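Local coordinates for protein kallistatin (Homo sapiens, PDB 6F4V) that inhibits tissue kallikrein as a secreted serpin, forming a stable equimolar complex with the enzyme upon cleavage at its reactive site, at residues 229-234 against 254-259; 8-13 against 247-252; 173-178 against 205-210. All coordinates share one frame; numbering follows the deposited sequence. Where two conformers were deposited one is given.

Interaction 1: 229-234 against 254-259; sequences TVFFIL and RWNNLL. With Z9L (methyl 2,3,6-tri-O-sulfo-alpha-D-glucopyranoside), chain C.
Phe231 and Asn256 meet at about a right angle, the ring of the phenylalanine pointing its far edge at the amide. Its CZ lies 3.3 Å from OD1 of Asn256, with that oxygen close to the ring plane, while the ring and amide planes are turned 72° apart. The aromatic C-H edge therefore faces the carbonyl oxygen. In Asn256 the CG is anti to the backbone N (chi1 -168°), which brings the amide up to the end of the ring. OD1 also accepts a hydrogen bond from a water 2.9 Å away; a weak link from this water to Thr229 OG1 is doubtful, since Thr229 was deposited in two conformers. Two residues along the strand, Ile233 crosses Trp255, also at about a right angle. Its CD1 sits 3.7 Å from CZ3 of the indole, approaching obliquely, and its CG2 lies near CH2. This is the packing of helix 249-258 on the antiparallel sheet containing strands 217-223 and 228-235 in the serpin fold; Trp255 also touches Cys217 and Val219. Strand 228-235, outermost within this chain, pairs with an antiparallel strand of another protein chain, so the sheet continues across the interface. On another side of the helix, Arg254 binds the sulfated sugar. Its chain is extended from CG to NE, and NH2 donates to sulfate oxygen O7 at 3.0 Å with a bent N-H...O angle of 140°. O7 lies near the guanidinium plane, at its edge. Leu258 CD1 covers part of one guanidinium face and comes within 3.6 Å of the same O7. Asp212 OD2 forms a salt bridge with Arg254 NH1 and accepts a hydrogen bond from Trp255 NE1, coupling the buried indole to the sugar-binding arginine.

Interaction 2: 8-13 against 247-252; sequences ANADFA and LTPEML. With EDO (1,2-ethanediol), chain F.
Pro249, the first residue of helix 249-258, packs against Ala10 on helix 6-23, so the contact joins the long N-terminal helix of the serpin fold to the start of another helix. The two backbones come close, with the CA atoms of Ala10 and Pro249 5.8 Å apart. The methyl CB of Ala10 faces the proline ring, 3.9 Å from CG of Pro249. The same CG rests 3.7 Å from the carbonyl oxygen of Ala10, and the backbone N of Asp11 borders it too. Phe14, one turn further along helix 6-23, extends the apolar surface to Pro249 and Leu252. Directly before the proline, Thr248 is the N-cap: chi1 of 59° swings OG1 back over the first turn, where it accepts from Met251 N at 2.9 Å with an N-H...O angle of 154°. A 1,2-ethanediol, probably from the crystallisation liquor, donates to the carbonyl oxygen of Leu247 nearby. Asp11 turns its carboxylate to Arg15 in a salt bridge. No hydrogen bond spans the two segments; the direct contact is van der Waals packing of the proline ring on the alanine methyl and the adjoining backbone, and the small side chain of Ala10 probably allows so near an approach.

Interaction 3: 173-178 against 205-210; sequences WEKPFI and EHHWYL
Lys175 reaches across to strand 206-211 and donates from NZ to the backbone oxygen of His206 at 2.9 Å. The C=O...N angle is 147°, and the donor stands 25° out of the carbonyl plane. Tyr265 OH is a second hydrogen-bonding partner of NZ. Glu205 OE1, 4.0 Å from NZ, is too distant for a salt bridge but probably adds favourable electrostatics. The bend at chi4 (-83°) turns the ammonium group onto the carbonyl, while the methylenes before it run along the His207 ring in the opposite direction to that side chain. CD lies over one imidazole face, 4.1 Å from the ring centroid, a CH-pi contact. The ring has a polar partner as well: NE2 of His207 is hydrogen-bonded to OE1 of Gln202, whose NE2 in turn bonds to the carbonyl oxygen of Lys175. One amide thus ties the loop to the histidine. A methionine in place of Lys175 would probably leave the His206 carbonyl and the Tyr265 hydroxyl without their ammonium partner. The loop containing Lys175 follows strand 159-172 of the large sheet; with Trp173 at its start, it belongs to the serpin breach, where the reactive-centre loop first enters that sheet.

How the interactions relate
The chain opens interaction 2 in its N-terminal helix, and that contact closes only at 247-252, enclosing most of the polypeptide. Interaction 3 is nested inside this span, joining the loop after strand 159-172 to strand 206-211. Interaction 1 follows it in series, starting at 229-234, but closes at 254-259, beyond 247-252, and so crosses interaction 2. Both of these use helix 249-258, and they touch through Trp255 with Leu247 and Phe231 with Leu252. Interactions 1 and 3 reach the same antiparallel sheet and meet at several points, among them Val230 on Trp173 and Leu258 on Leu210. Helix 249-258 thus links the N-terminal helix with this sheet, which interaction 3 connects to the breach loop.

Interaction 1: 229-234 against 254-259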
loop_
_atom_site.group_PDB
_atom_site.type_symbol
_atom_site.label_atom_id
_atom_site.label_comp_id
_atom_site.label_asym_id
_atom_site.label_seq_id
_atom_site.Cartn_x
_atom_site.Cartn_y
_atom_site.Cartn_z
ATOM N N THR A 229 -11.087 -8.189 0.168
ATOM C CA THR A 229 -10.655 -9.510 0.589
ATOM C C THR A 229 -9.197 -9.422 1.014
ATOM O O THR A 229 -8.507 -8.455 0.683
ATOM C CB THR A 229 -10.707 -10.523 -0.572
ATOM O OG1 THR A 229 -10.002 -9.987 -1.718
ATOM C CG2 THR A 229 -12.112 -10.807 -0.957
ATOM N N VAL A 230 -8.735 -10.439 1.704
ATOM C CA VAL A 230 -7.309 -10.577 2.000
ATOM C C VAL A 230 -6.882 -11.991 1.665
ATOM O O VAL A 230 -7.555 -12.957 2.033
ATOM C CB VAL A 230 -6.966 -10.192 3.471
ATOM C CG1 VAL A 230 -7.719 -11.026 4.498
ATOM C CG2 VAL A 230 -5.465 -10.278 3.749
ATOM N N PHE A 231 -5.723 -12.103 1.007
ATOM C CA PHE A 231 -5.036 -13.353 0.839
ATOM C C PHE A 231 -3.911 -13.452 1.861
ATOM O O PHE A 231 -3.032 -12.565 1.929
ATOM C CB PHE A 231 -4.451 -13.459 -0.569
ATOM C CG PHE A 231 -5.468 -13.378 -1.659
ATOM C CD1 PHE A 231 -5.972 -12.162 -2.060
ATOM C CD2 PHE A 231 -5.923 -14.534 -2.278
ATOM C CE1 PHE A 231 -6.916 -12.073 -3.061
ATOM C CE2 PHE A 231 -6.859 -14.459 -3.310
ATOM C CZ PHE A 231 -7.374 -13.231 -3.676
ATOM N N PHE A 232 -3.938 -14.542 2.635
ATOM C CA PHE A 232 -2.871 -14.934 3.494
ATOM C C PHE A 232 -2.200 -16.148 2.832
ATOM O O PHE A 232 -2.817 -17.209 2.680
ATOM C CB PHE A 232 -3.377 -15.299 4.896
ATOM C CG PHE A 232 -3.914 -14.132 5.704
ATOM C CD1 PHE A 232 -3.083 -13.117 6.136
ATOM C CD2 PHE A 232 -5.256 -14.056 6.043
ATOM C CE1 PHE A 232 -3.571 -12.074 6.919
ATOM C CE2 PHE A 232 -5.748 -13.017 6.806
ATOM C CZ PHE A 232 -4.912 -12.019 7.228
ATOM N N ILE A 233 -0.943 -15.963 2.438
ATOM C CA ILE A 233 -0.177 -16.950 1.708
ATOM C C ILE A 233 0.876 -17.481 2.645
ATOM O O ILE A 233 1.670 -16.733 3.208
ATOM C CB ILE A 233 0.448 -16.360 0.449
ATOM C CG1 ILE A 233 -0.670 -15.843 -0.457
ATOM C CG2 ILE A 233 1.269 -17.409 -0.278
ATOM C CD1 ILE A 233 -0.363 -14.508 -1.076
ATOM N N LEU A 234 0.821 -18.794 2.837
ATOM C CA LEU A 234 1.629 -19.478 3.836
ATOM C C LEU A 234 2.641 -20.399 3.157
ATOM O O LEU A 234 2.294 -21.528 2.824
ATOM C CB LEU A 234 0.705 -20.287 4.732
ATOM C CG LEU A 234 1.366 -20.980 5.926
ATOM C CD1 LEU A 234 2.051 -19.980 6.843
ATOM C CD2 LEU A 234 0.329 -21.779 6.689
ATOM N N ARG A 254 -4.296 -16.261 -10.534
ATOM C CA ARG A 254 -4.407 -17.714 -10.530
ATOM C C ARG A 254 -5.022 -18.194 -9.234
ATOM O O ARG A 254 -6.000 -18.968 -9.264
ATOM C CB ARG A 254 -3.044 -18.394 -10.797
ATOM C CG ARG A 254 -3.021 -19.877 -10.510
ATOM C CD ARG A 254 -1.747 -20.592 -10.994
ATOM N NE ARG A 254 -1.780 -21.943 -10.442
ATOM C CZ ARG A 254 -1.270 -22.330 -9.275
ATOM N NH1 ARG A 254 -0.561 -21.498 -8.495
ATOM N NH2 ARG A 254 -1.446 -23.591 -8.885
ATOM N N TRP A 255 -4.451 -17.779 -8.097
ATOM C CA TRP A 255 -4.995 -18.173 -6.809
ATOM C C TRP A 255 -6.458 -17.724 -6.619
ATOM O O TRP A 255 -7.297 -18.512 -6.136
ATOM C CB TRP A 255 -4.158 -17.626 -5.667
ATOM C CG TRP A 255 -2.820 -18.287 -5.526
ATOM C CD1 TRP A 255 -2.503 -19.606 -5.748
ATOM C CD2 TRP A 255 -1.619 -17.650 -5.102
ATOM N NE1 TRP A 255 -1.179 -19.816 -5.492
ATOM C CE2 TRP A 255 -0.604 -18.636 -5.090
ATOM C CE3 TRP A 255 -1.302 -16.346 -4.727
ATOM C CZ2 TRP A 255 0.717 -18.358 -4.683
ATOM C CZ3 TRP A 255 0.041 -16.037 -4.370
ATOM C CH2 TRP A 255 1.024 -17.061 -4.347
ATOM N N ASN A 256 -6.724 -16.476 -6.994
ATOM C CA ASN A 256 -8.071 -15.926 -6.901
ATOM C C ASN A 256 -9.064 -16.767 -7.689
ATOM O O ASN A 256 -10.128 -17.104 -7.160
ATOM C CB ASN A 256 -8.135 -14.476 -7.363
ATOM C CG ASN A 256 -9.465 -13.826 -6.980
ATOM O OD1 ASN A 256 -9.840 -13.843 -5.826
ATOM N ND2 ASN A 256 -10.170 -13.337 -7.938
ATOM N N ASN A 257 -8.707 -17.135 -8.925
ATOM C CA ASN A 257 -9.598 -17.923 -9.791
ATOM C C ASN A 257 -9.774 -19.360 -9.321
ATOM O O ASN A 257 -10.904 -19.883 -9.373
ATOM C CB ASN A 257 -9.175 -17.822 -11.266
ATOM C CG ASN A 257 -9.444 -16.440 -11.832
ATOM O OD1 ASN A 257 -10.328 -15.725 -11.334
ATOM N ND2 ASN A 257 -8.700 -16.050 -12.872
ATOM N N LEU A 258 -8.719 -19.965 -8.771
ATOM C CA LEU A 258 -8.859 -21.256 -8.136
ATOM C C LEU A 258 -9.838 -21.161 -6.979
ATOM O O LEU A 258 -10.721 -22.043 -6.831
ATOM C CB LEU A 258 -7.522 -21.785 -7.626
ATOM C CG LEU A 258 -6.560 -22.191 -8.749
ATOM C CD1 LEU A 258 -5.160 -22.362 -8.193
ATOM C CD2 LEU A 258 -7.075 -23.468 -9.439
ATOM N N LEU A 259 -9.759 -20.066 -6.215
ATOM C CA LEU A 259 -10.654 -19.903 -5.081
ATOM C C LEU A 259 -12.036 -19.335 -5.450
ATOM O O LEU A 259 -12.701 -18.755 -4.616
ATOM C CB LEU A 259 -9.994 -19.072 -3.997
ATOM C CG LEU A 259 -8.768 -19.749 -3.414
ATOM C CD1 LEU A 259 -8.049 -18.809 -2.458
ATOM C CD2 LEU A 259 -9.066 -21.086 -2.730
HETATM O O4 Z9L C . -4.666 -29.583 -12.615
HETATM C C4 Z9L C . -3.723 -30.268 -11.736
HETATM C C5 Z9L C . -2.917 -29.348 -10.809
HETATM O O5 Z9L C . -2.013 -30.166 -9.991
HETATM C C6 Z9L C . -3.759 -28.531 -9.874
HETATM O O6 Z9L C . -2.927 -27.901 -8.930
HETATM S S1 Z9L C . -3.589 -26.552 -8.215
HETATM O O7 Z9L C . -3.712 -25.410 -9.420
HETATM O O11 Z9L C . -2.600 -26.025 -7.010
HETATM O O15 Z9L C . -5.096 -26.937 -7.627
HETATM C C3 Z9L C . -2.750 -30.951 -12.658
HETATM O O3 Z9L C . -3.499 -32.005 -13.337
HETATM S S2 Z9L C . -3.296 -32.076 -14.978
HETATM O O8 Z9L C . -4.218 -33.309 -15.585
HETATM O O9 Z9L C . -1.688 -32.360 -15.316
HETATM O O10 Z9L C . -3.749 -30.635 -15.650
HETATM C C2 Z9L C . -1.491 -31.528 -12.073
HETATM O O2 Z9L C . -1.670 -32.930 -11.771
HETATM S S3 Z9L C . -0.385 -33.986 -11.956
HETATM O O12 Z9L C . -1.032 -35.514 -11.885
HETATM O O13 Z9L C . 0.687 -33.811 -10.714
HETATM O O14 Z9L C . 0.407 -33.765 -13.406
HETATM C C1 Z9L C . -0.954 -30.835 -10.804
HETATM O O1 Z9L C . -0.012 -29.899 -11.163
HETATM C C7 Z9L C . 0.948 -29.512 -10.171
HETATM O O HOH W 1 -10.813 -11.368 -4.624
#

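Interaction 2: 8-13 against 247-252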
loop_
_atom_site.group_PDB
_atom_site.type_symbol
_atom_site.label_atom_id
_atom_site.label_comp_id
_atom_site.label_asym_id
_atom_site.label_seq_id
_atom_site.Cartn_x
_atom_site.Cartn_y
_atom_site.Cartn_z
ATOM N N ALA A 8 -1.498 -2.038 -14.423
ATOM C CA ALA A 8 -0.286 -1.286 -14.065
ATOM C C ALA A 8 -0.123 -1.175 -12.552
ATOM O O ALA A 8 0.967 -1.397 -12.020
ATOM C CB ALA A 8 -0.314 0.089 -14.660
ATOM N N ASN A 9 -1.204 -0.849 -11.847
ATOM C CA ASN A 9 -1.110 -0.716 -10.402
ATOM C C ASN A 9 -0.645 -2.016 -9.714
ATOM O O ASN A 9 0.136 -1.967 -8.761
ATOM C CB ASN A 9 -2.448 -0.220 -9.821
ATOM C CG ASN A 9 -2.691 1.256 -10.071
ATOM O OD1 ASN A 9 -1.787 2.001 -10.457
ATOM N ND2 ASN A 9 -3.943 1.710 -9.815
ATOM N N ALA A 10 -1.151 -3.156 -10.168
ATOM C CA ALA A 10 -0.748 -4.451 -9.614
ATOM C C ALA A 10 0.711 -4.768 -9.957
ATOM O O ALA A 10 1.440 -5.285 -9.122
ATOM C CB ALA A 10 -1.666 -5.556 -10.094
ATOM N N ASP A 11 1.121 -4.456 -11.184
ATOM C CA ASP A 11 2.513 -4.634 -11.617
ATOM C C ASP A 11 3.425 -3.859 -10.716
ATOM O O ASP A 11 4.428 -4.385 -10.273
ATOM C CB ASP A 11 2.674 -4.197 -13.093
ATOM C CG ASP A 11 4.140 -4.123 -13.562
ATOM O OD1 ASP A 11 4.708 -5.201 -13.754
ATOM O OD2 ASP A 11 4.713 -2.996 -13.723
ATOM N N PHE A 12 3.113 -2.580 -10.480
ATOM C CA PHE A 12 3.923 -1.777 -9.579
ATOM C C PHE A 12 3.983 -2.375 -8.177
ATOM O O PHE A 12 5.072 -2.462 -7.577
ATOM C CB PHE A 12 3.421 -0.347 -9.505
ATOM C CG PHE A 12 4.217 0.502 -8.590
ATOM C CD1 PHE A 12 5.489 0.924 -8.962
ATOM C CD2 PHE A 12 3.754 0.825 -7.337
ATOM C CE1 PHE A 12 6.274 1.679 -8.109
ATOM C CE2 PHE A 12 4.539 1.591 -6.476
ATOM C CZ PHE A 12 5.801 2.038 -6.879
ATOM N N ALA A 13 2.804 -2.767 -7.657
ATOM C CA ALA A 13 2.726 -3.379 -6.309
ATOM C C ALA A 13 3.715 -4.501 -6.108
ATOM O O ALA A 13 4.509 -4.498 -5.141
ATOM C CB ALA A 13 1.339 -3.884 -6.026
ATOM N N LEU A 247 5.735 -14.280 -6.989
ATOM C CA LEU A 247 4.632 -13.442 -6.521
ATOM C C LEU A 247 4.389 -12.285 -7.528
ATOM O O LEU A 247 5.081 -11.243 -7.502
ATOM C CB LEU A 247 4.937 -12.929 -5.132
ATOM C CG LEU A 247 3.751 -12.333 -4.395
ATOM C CD1 LEU A 247 2.730 -13.373 -3.960
ATOM C CD2 LEU A 247 4.261 -11.556 -3.194
ATOM N N THR A 248 3.433 -12.506 -8.431
ATOM C CA THR A 248 3.140 -11.596 -9.518
ATOM C C THR A 248 1.639 -11.350 -9.576
ATOM O O THR A 248 0.864 -12.103 -9.002
ATOM C CB THR A 248 3.520 -12.229 -10.877
ATOM O OG1 THR A 248 2.772 -13.446 -11.031
ATOM C CG2 THR A 248 5.013 -12.520 -10.958
ATOM N N PRO A 249 1.215 -10.328 -10.325
ATOM C CA PRO A 249 -0.242 -10.169 -10.535
ATOM C C PRO A 249 -0.887 -11.408 -11.131
ATOM O O PRO A 249 -1.969 -11.800 -10.687
ATOM C CB PRO A 249 -0.335 -8.991 -11.505
ATOM C CG PRO A 249 0.904 -8.231 -11.265
ATOM C CD PRO A 249 1.973 -9.267 -10.994
ATOM N N GLU A 250 -0.180 -12.072 -12.048
ATOM C CA GLU A 250 -0.684 -13.285 -12.678
ATOM C C GLU A 250 -0.859 -14.417 -11.667
ATOM O O GLU A 250 -1.841 -15.144 -11.721
ATOM C CB GLU A 250 0.222 -13.732 -13.852
ATOM C CG GLU A 250 0.255 -12.731 -15.002
ATOM C CD GLU A 250 1.047 -11.445 -14.726
ATOM O OE1 GLU A 250 1.939 -11.412 -13.835
ATOM O OE2 GLU A 250 0.778 -10.443 -15.437
ATOM N N MET A 251 0.062 -14.541 -10.713
ATOM C CA MET A 251 -0.069 -15.563 -9.690
ATOM C C MET A 251 -1.248 -15.251 -8.746
ATOM O O MET A 251 -2.010 -16.160 -8.389
ATOM C CB MET A 251 1.211 -15.707 -8.888
ATOM C CG MET A 251 1.268 -16.899 -7.961
ATOM S SD MET A 251 0.996 -18.456 -8.814
ATOM C CE MET A 251 2.477 -18.579 -9.802
ATOM N N LEU A 252 -1.398 -13.980 -8.360
ATOM C CA LEU A 252 -2.529 -13.594 -7.505
ATOM C C LEU A 252 -3.856 -13.955 -8.197
ATOM O O LEU A 252 -4.749 -14.509 -7.572
ATOM C CB LEU A 252 -2.480 -12.101 -7.188
ATOM C CG LEU A 252 -3.551 -11.630 -6.190
ATOM C CD1 LEU A 252 -3.297 -12.248 -4.811
ATOM C CD2 LEU A 252 -3.559 -10.112 -6.164
HETATM C C1 EDO F . 9.456 -11.723 -9.371
HETATM O O1 EDO F . 9.147 -12.092 -10.714
HETATM C C2 EDO F . 8.155 -11.511 -8.608
HETATM O O2 EDO F . 7.667 -10.196 -8.867
#

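Interaction 3: 173-178 against 205-210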
loop_
_atom_site.group_PDB
_atom_site.type_symbol
_atom_site.label_atom_id
_atom_site.label_comp_id
_atom_site.label_asym_id
_atom_site.label_seq_id
_atom_site.Cartn_x
_atom_site.Cartn_y
_atom_site.Cartn_z
ATOM N N TRP A 173 -14.236 -8.863 9.500
ATOM C CA TRP A 173 -14.256 -10.186 8.868
ATOM C C TRP A 173 -15.689 -10.607 8.565
ATOM O O TRP A 173 -16.559 -10.408 9.409
ATOM C CB TRP A 173 -13.692 -11.256 9.808
ATOM C CG TRP A 173 -12.310 -11.080 10.256
ATOM C CD1 TRP A 173 -11.879 -11.005 11.524
ATOM C CD2 TRP A 173 -11.149 -11.000 9.423
ATOM N NE1 TRP A 173 -10.512 -10.896 11.559
ATOM C CE2 TRP A 173 -10.040 -10.865 10.274
ATOM C CE3 TRP A 173 -10.939 -11.050 8.033
ATOM C CZ2 TRP A 173 -8.720 -10.766 9.779
ATOM C CZ3 TRP A 173 -9.624 -10.952 7.549
ATOM C CH2 TRP A 173 -8.551 -10.803 8.419
ATOM N N GLU A 174 -15.957 -11.223 7.412
ATOM C CA GLU A 174 -17.221 -11.961 7.280
ATOM C C GLU A 174 -17.302 -13.094 8.319
ATOM O O GLU A 174 -18.386 -13.388 8.818
ATOM C CB GLU A 174 -17.409 -12.578 5.892
ATOM C CG GLU A 174 -17.765 -11.564 4.823
ATOM C CD GLU A 174 -19.224 -11.144 4.816
ATOM O OE1 GLU A 174 -19.627 -10.442 3.860
ATOM O OE2 GLU A 174 -19.968 -11.494 5.756
ATOM N N LYS A 175 -16.158 -13.724 8.605
ATOM C CA LYS A 175 -16.075 -14.880 9.508
ATOM C C LYS A 175 -15.090 -14.573 10.667
ATOM O O LYS A 175 -13.906 -14.956 10.622
ATOM C CB LYS A 175 -15.625 -16.107 8.719
ATOM C CG LYS A 175 -16.627 -16.591 7.668
ATOM C CD LYS A 175 -15.943 -17.433 6.602
ATOM C CE LYS A 175 -16.847 -17.675 5.393
ATOM N NZ LYS A 175 -17.760 -18.801 5.663
ATOM N N PRO A 176 -15.571 -13.851 11.677
ATOM C CA PRO A 176 -14.684 -13.441 12.753
ATOM C C PRO A 176 -14.321 -14.555 13.721
ATOM O O PRO A 176 -14.930 -15.647 13.699
ATOM C CB PRO A 176 -15.487 -12.362 13.487
ATOM C CG PRO A 176 -16.920 -12.702 13.242
ATOM C CD PRO A 176 -16.953 -13.358 11.875
ATOM N N PHE A 177 -13.326 -14.260 14.550
ATOM C CA PHE A 177 -12.828 -15.165 15.565
ATOM C C PHE A 177 -13.494 -14.783 16.898
ATOM O O PHE A 177 -13.922 -13.636 17.089
ATOM C CB PHE A 177 -11.312 -15.042 15.719
ATOM C CG PHE A 177 -10.536 -15.331 14.461
ATOM C CD1 PHE A 177 -10.409 -14.365 13.454
ATOM C CD2 PHE A 177 -9.903 -16.553 14.285
ATOM C CE1 PHE A 177 -9.689 -14.639 12.299
ATOM C CE2 PHE A 177 -9.189 -16.823 13.130
ATOM C CZ PHE A 177 -9.077 -15.864 12.142
ATOM N N ILE A 178 -13.580 -15.758 17.794
ATOM C CA ILE A 178 -14.130 -15.553 19.153
ATOM C C ILE A 178 -12.925 -15.298 20.043
ATOM O O ILE A 178 -12.032 -16.142 20.173
ATOM C CB ILE A 178 -15.000 -16.772 19.575
ATOM C CG1 ILE A 178 -16.238 -16.882 18.661
ATOM C CG2 ILE A 178 -15.473 -16.668 21.024
ATOM C CD1 ILE A 178 -16.769 -18.297 18.501
ATOM N N GLU A 205 -16.192 -22.785 10.794
ATOM C CA GLU A 205 -16.591 -22.147 9.550
ATOM C C GLU A 205 -15.957 -22.820 8.343
ATOM O O GLU A 205 -14.904 -23.429 8.457
ATOM C CB GLU A 205 -16.166 -20.691 9.554
ATOM C CG GLU A 205 -16.745 -19.875 10.687
ATOM C CD GLU A 205 -18.247 -19.770 10.590
ATOM O OE1 GLU A 205 -18.740 -19.295 9.542
ATOM O OE2 GLU A 205 -18.923 -20.178 11.554
ATOM N N HIS A 206 -16.626 -22.707 7.198
ATOM C CA HIS A 206 -16.000 -23.013 5.907
ATOM C C HIS A 206 -15.171 -21.807 5.505
ATOM O O HIS A 206 -15.564 -20.683 5.771
ATOM C CB HIS A 206 -17.031 -23.301 4.830
ATOM C CG HIS A 206 -17.586 -24.695 4.877
ATOM N ND1 HIS A 206 -18.028 -25.281 6.043
ATOM C CD2 HIS A 206 -17.765 -25.620 3.899
ATOM C CE1 HIS A 206 -18.440 -26.513 5.786
ATOM N NE2 HIS A 206 -18.297 -26.740 4.492
ATOM N N HIS A 207 -14.039 -22.062 4.859
ATOM C CA HIS A 207 -13.175 -21.016 4.321
ATOM C C HIS A 207 -12.721 -21.360 2.914
ATOM O O HIS A 207 -12.752 -22.533 2.524
ATOM C CB HIS A 207 -11.954 -20.887 5.234
ATOM C CG HIS A 207 -12.217 -20.092 6.461
ATOM N ND1 HIS A 207 -12.189 -18.714 6.469
ATOM C CD2 HIS A 207 -12.561 -20.477 7.714
ATOM C CE1 HIS A 207 -12.481 -18.285 7.681
ATOM N NE2 HIS A 207 -12.704 -19.333 8.456
ATOM N N TRP A 208 -12.283 -20.331 2.169
ATOM C CA TRP A 208 -11.757 -20.484 0.824
ATOM C C TRP A 208 -10.266 -20.659 0.973
ATOM O O TRP A 208 -9.570 -19.699 1.362
ATOM C CB TRP A 208 -12.062 -19.242 -0.009
ATOM C CG TRP A 208 -13.482 -19.067 -0.296
ATOM C CD1 TRP A 208 -14.384 -18.297 0.387
ATOM C CD2 TRP A 208 -14.190 -19.663 -1.369
ATOM N NE1 TRP A 208 -15.622 -18.380 -0.211
ATOM C CE2 TRP A 208 -15.528 -19.214 -1.294
ATOM C CE3 TRP A 208 -13.824 -20.534 -2.397
ATOM C CZ2 TRP A 208 -16.514 -19.628 -2.211
ATOM C CZ3 TRP A 208 -14.807 -20.932 -3.316
ATOM C CH2 TRP A 208 -16.116 -20.466 -3.223
ATOM N N TYR A 209 -9.769 -21.876 0.744
ATOM C CA TYR A 209 -8.328 -22.135 0.828
ATOM C C TYR A 209 -7.892 -23.286 -0.063
ATOM O O TYR A 209 -8.701 -24.117 -0.468
ATOM C CB TYR A 209 -7.868 -22.383 2.284
ATOM C CG TYR A 209 -8.414 -23.671 2.894
ATOM C CD1 TYR A 209 -9.737 -23.753 3.320
ATOM C CD2 TYR A 209 -7.601 -24.801 3.032
ATOM C CE1 TYR A 209 -10.240 -24.923 3.869
ATOM C CE2 TYR A 209 -8.093 -25.982 3.571
ATOM C CZ TYR A 209 -9.422 -26.030 3.988
ATOM O OH TYR A 209 -9.916 -27.176 4.546
ATOM N N LEU A 210 -6.602 -23.289 -0.393
ATOM C CA LEU A 210 -6.017 -24.360 -1.183
ATOM C C LEU A 210 -4.611 -24.639 -0.717
ATOM O O LEU A 210 -3.931 -23.752 -0.147
ATOM C CB LEU A 210 -6.021 -24.010 -2.664
ATOM C CG LEU A 210 -5.275 -22.752 -3.098
ATOM C CD1 LEU A 210 -3.776 -22.945 -3.315
ATOM C CD2 LEU A 210 -5.929 -22.232 -4.374
#